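Local coordinates for protein homoaconitase small subunit (Methanocaldococcus jannaschii, PDB 2PKP) that forms, together with its large partner subunit, a hydro-lyase that interconverts (R)-homocitrate, cis-homoaconitate and homoisocitrate in 2-oxosuberate biosynthesis, at residues 81-86 with 105-110; 99-104 with 145-150. All coordinates share one frame; numbering follows the deposited sequence.

How the contacts relate
Followed from the N terminus, past strands 2-9 and 54-57, the chain enters the contacts at residues 81-86, on an inner strand of the sheet, then runs through helix 89-98 and out along the neighbouring parallel strand at 99-104. The loop at 105-110 follows directly and closes contact 1 by returning over the end of strand 81-84. Three further strands precede helix 141-148, which brings residues 145-150 back to 99-104, closing contact 2. The two contacts therefore cross. Strand pairing joins them: the backbones of V82 and A84 probably hydrogen-bond to I103. Contact 1 ties the end of inner strand 81-84 to the loop leaving the edge strand, and contact 2 ties the start of edge strand 101-104 to a helix terminus.

Contact 1. Residues 81-86 with 105-110; sequences AVIAKS and ANTDEI
K85 and D108 form a salt bridge, with K85 NZ 2.7 Å from D108 OD1; the amine comes in on the syn side of that oxygen but 33° out of the carboxylate plane. The second bond, from K85 NZ to D108 OD2, is weak. Behind the bridge, A105 N donates to A84 O at 3.0 Å, and K85 CA adds a CH...O contact to A105 O. The lysine has CG anti to its own carbonyl carbon (chi1 -69°) and is fully extended beyond, which carries it over T107: K85 CG lies 3.4 Å from T107 OG1, a hydroxyl hydrogen-bonded to A57 O. A leucine in place of K85 would probably leave the D108 carboxylate without its cationic mate and freer to turn toward solvent. D108 is also placed by N106, whose OD1 accepts from D108 N at 3.2 Å in an Asx turn at the start of the 3-10 segment. Beneath the polar layer, T107 CG2 packs 3.8 Å from I83 CG2, the two side chains running past each other in opposite directions. I83 CG2 also meets A105 CB at 3.9 Å, and I83 CD1 approaches I110 CD1 at 4.3 Å. The arrangement is a connection laid across the C-terminal ends of parallel strands 81-84 and 54-57, on its way to strand 115-119 in the barrel-like swivel domain of the aconitase family.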
# COMPACT_ATOMS: atom_id res chain seq x y z
N ALA A 81 1.87 5.06 6.95
CA ALA A 81 1.47 5.92 8.05
C ALA A 81 2.54 6.11 9.11
O ALA A 81 3.43 5.29 9.29
CB ALA A 81 0.20 5.37 8.71
N VAL A 82 2.43 7.23 9.82
CA VAL A 82 3.34 7.56 10.90
C VAL A 82 2.44 7.87 12.08
O VAL A 82 1.51 8.66 11.96
CB VAL A 82 4.18 8.81 10.57
CG1 VAL A 82 5.04 9.18 11.76
CG2 VAL A 82 5.04 8.55 9.36
N ILE A 83 2.71 7.23 13.21
CA ILE A 83 1.92 7.48 14.40
C ILE A 83 2.79 8.29 15.36
O ILE A 83 3.91 7.88 15.68
CB ILE A 83 1.52 6.16 15.09
CG1 ILE A 83 0.81 5.24 14.09
CG2 ILE A 83 0.60 6.44 16.28
CD1 ILE A 83 0.52 3.84 14.65
N ALA A 84 2.29 9.42 15.82
CA ALA A 84 3.05 10.25 16.75
C ALA A 84 2.12 10.97 17.73
O ALA A 84 0.91 11.01 17.53
CB ALA A 84 3.88 11.29 15.97
N LYS A 85 2.70 11.51 18.80
CA LYS A 85 1.92 12.24 19.80
C LYS A 85 1.53 13.58 19.18
O LYS A 85 0.46 14.11 19.46
CB LYS A 85 2.74 12.47 21.07
CG LYS A 85 3.03 11.21 21.87
CD LYS A 85 3.72 11.56 23.18
CE LYS A 85 4.05 10.32 23.99
NZ LYS A 85 4.73 10.67 25.26
N SER A 86 2.42 14.13 18.36
CA SER A 86 2.16 15.39 17.67
C SER A 86 3.10 15.51 16.47
O SER A 86 4.16 14.89 16.43
CB SER A 86 2.33 16.60 18.61
OG SER A 86 3.65 16.70 19.10
N ALA A 105 -1.70 9.84 18.37
CA ALA A 105 -2.05 8.90 19.44
C ALA A 105 -1.02 8.96 20.56
O ALA A 105 0.06 9.53 20.39
CB ALA A 105 -2.12 7.48 18.89
N ASN A 106 -1.35 8.37 21.71
CA ASN A 106 -0.41 8.34 22.81
C ASN A 106 0.55 7.20 22.52
O ASN A 106 0.30 6.05 22.89
CB ASN A 106 -1.11 8.10 24.15
CG ASN A 106 -0.13 8.06 25.31
OD1 ASN A 106 1.07 8.31 25.14
ND2 ASN A 106 -0.63 7.74 26.50
N THR A 107 1.66 7.51 21.85
CA THR A 107 2.62 6.49 21.48
C THR A 107 3.40 5.88 22.63
O THR A 107 4.23 5.00 22.40
CB THR A 107 3.60 7.01 20.42
OG1 THR A 107 4.29 8.15 20.92
CG2 THR A 107 2.85 7.38 19.16
N ASP A 108 3.18 6.33 23.86
CA ASP A 108 3.87 5.71 24.99
C ASP A 108 3.29 4.29 25.11
O ASP A 108 3.90 3.40 25.71
CB ASP A 108 3.61 6.47 26.31
CG ASP A 108 4.28 7.84 26.35
OD1 ASP A 108 5.25 8.07 25.59
OD2 ASP A 108 3.84 8.68 27.16
N GLU A 109 2.11 4.08 24.53
CA GLU A 109 1.43 2.79 24.57
C GLU A 109 2.02 1.80 23.58
O GLU A 109 1.67 0.61 23.60
CB GLU A 109 -0.07 2.95 24.27
CG GLU A 109 -0.84 3.83 25.25
CD GLU A 109 -1.00 3.21 26.63
OE1 GLU A 109 -0.67 2.02 26.81
OE2 GLU A 109 -1.48 3.91 27.55
N ILE A 110 2.89 2.28 22.71
CA ILE A 110 3.50 1.43 21.69
C ILE A 110 5.00 1.26 21.88
O ILE A 110 5.72 2.24 22.12
CB ILE A 110 3.24 2.00 20.28
CG1 ILE A 110 1.73 2.21 20.08
CG2 ILE A 110 3.79 1.05 19.23
CD1 ILE A 110 1.37 2.98 18.81

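Contact 2. Residues 99-104 with 145-150; sequences GLIPII and EILAAG
L147, near the end of helix 141-148, reaches across to G99, L100, I101 and P102. Its CB leads off from the helix without itself touching residues 99-104. CG sits anti to the carbonyl carbon (chi1 -77°), and from this fork the two methyls part. CD2 turns to the backbone of 99-101: it rests 3.6 Å from L100 O and 4.0 Å from G99 C, then against I101 CG1 at 4.2 Å. CD1, which continues the extended line of the chain, ends 4.2 Å from P102 CD. I96 and P139 also pack on this leucine, which is buried; the contact holds by packing, with no hydrogen bond between the two segments. Next to it two helix ends meet: G99 CA lies 3.6 Å from G150 O, where a beta carbon on G99 would clash with that oxygen. Both glycines have positive phi, 87° for G99 and 89° for G150, and each closes its helix with a Schellman motif. G99 thus turns helix 89-98 into strand 101-104, completing the beta-alpha-beta crossover from strand 81-84, and L147 packs helix 141-148 against the point where the crossover re-enters the sheet.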
# COMPACT_ATOMS: atom_id res chain seq x y z
N GLY A 99 0.40 11.72 0.26
CA GLY A 99 -0.35 10.51 0.58
C GLY A 99 0.14 9.73 1.79
O GLY A 99 -0.22 8.57 1.98
N LEU A 100 0.99 10.36 2.61
CA LEU A 100 1.51 9.70 3.81
C LEU A 100 0.56 10.09 4.95
O LEU A 100 0.37 11.27 5.22
CB LEU A 100 2.93 10.20 4.11
CG LEU A 100 3.64 9.65 5.35
CD1 LEU A 100 3.74 8.13 5.25
CD2 LEU A 100 5.02 10.28 5.47
N ILE A 101 -0.00 9.09 5.62
CA ILE A 101 -0.97 9.35 6.69
C ILE A 101 -0.41 9.64 8.08
O ILE A 101 0.21 8.78 8.71
CB ILE A 101 -1.97 8.18 6.81
CG1 ILE A 101 -2.63 7.91 5.46
CG2 ILE A 101 -3.04 8.51 7.86
CD1 ILE A 101 -3.36 6.58 5.39
N PRO A 102 -0.63 10.86 8.58
CA PRO A 102 -0.15 11.22 9.91
C PRO A 102 -1.26 10.88 10.90
O PRO A 102 -2.39 11.38 10.79
CB PRO A 102 0.07 12.73 9.81
CG PRO A 102 -0.23 13.09 8.34
CD PRO A 102 -1.19 12.03 7.90
N ILE A 103 -0.95 10.03 11.87
CA ILE A 103 -1.92 9.62 12.87
C ILE A 103 -1.46 10.07 14.26
O ILE A 103 -0.31 9.88 14.63
CB ILE A 103 -2.08 8.09 12.84
CG1 ILE A 103 -2.72 7.69 11.51
CG2 ILE A 103 -2.91 7.62 14.03
CD1 ILE A 103 -2.65 6.23 11.22
N ILE A 104 -2.37 10.69 15.01
CA ILE A 104 -2.06 11.17 16.36
C ILE A 104 -2.56 10.18 17.41
O ILE A 104 -3.69 9.73 17.34
CB ILE A 104 -2.70 12.55 16.62
CG1 ILE A 104 -2.07 13.59 15.70
CG2 ILE A 104 -2.52 12.96 18.10
CD1 ILE A 104 -2.68 14.98 15.83
N GLU A 145 -9.59 14.09 2.32
CA GLU A 145 -9.90 13.90 0.90
C GLU A 145 -8.62 13.78 0.07
O GLU A 145 -8.49 12.88 -0.77
CB GLU A 145 -10.73 15.07 0.37
CG GLU A 145 -12.08 15.24 1.06
CD GLU A 145 -12.92 16.34 0.44
OE1 GLU A 145 -12.44 17.50 0.36
OE2 GLU A 145 -14.07 16.06 0.05
N ILE A 146 -7.67 14.67 0.32
CA ILE A 146 -6.40 14.64 -0.39
C ILE A 146 -5.72 13.30 -0.14
O ILE A 146 -5.22 12.66 -1.07
CB ILE A 146 -5.48 15.80 0.07
CG1 ILE A 146 -6.10 17.14 -0.36
CG2 ILE A 146 -4.08 15.63 -0.51
CD1 ILE A 146 -5.38 18.36 0.17
N LEU A 147 -5.72 12.86 1.12
CA LEU A 147 -5.12 11.58 1.48
C LEU A 147 -5.82 10.45 0.74
O LEU A 147 -5.17 9.56 0.18
CB LEU A 147 -5.22 11.33 2.98
CG LEU A 147 -4.25 12.07 3.91
CD1 LEU A 147 -4.56 11.71 5.35
CD2 LEU A 147 -2.81 11.70 3.56
N ALA A 148 -7.15 10.47 0.76
CA ALA A 148 -7.94 9.44 0.10
C ALA A 148 -7.55 9.33 -1.38
O ALA A 148 -7.54 8.24 -1.94
CB ALA A 148 -9.42 9.76 0.23
N ALA A 149 -7.23 10.46 -2.00
CA ALA A 149 -6.84 10.45 -3.40
C ALA A 149 -5.39 10.03 -3.56
O ALA A 149 -4.92 9.81 -4.68
CB ALA A 149 -7.07 11.84 -4.01
N GLY A 150 -4.67 9.92 -2.45
CA GLY A 150 -3.28 9.52 -2.49
C GLY A 150 -2.28 10.66 -2.64
O GLY A 150 -1.11 10.43 -2.96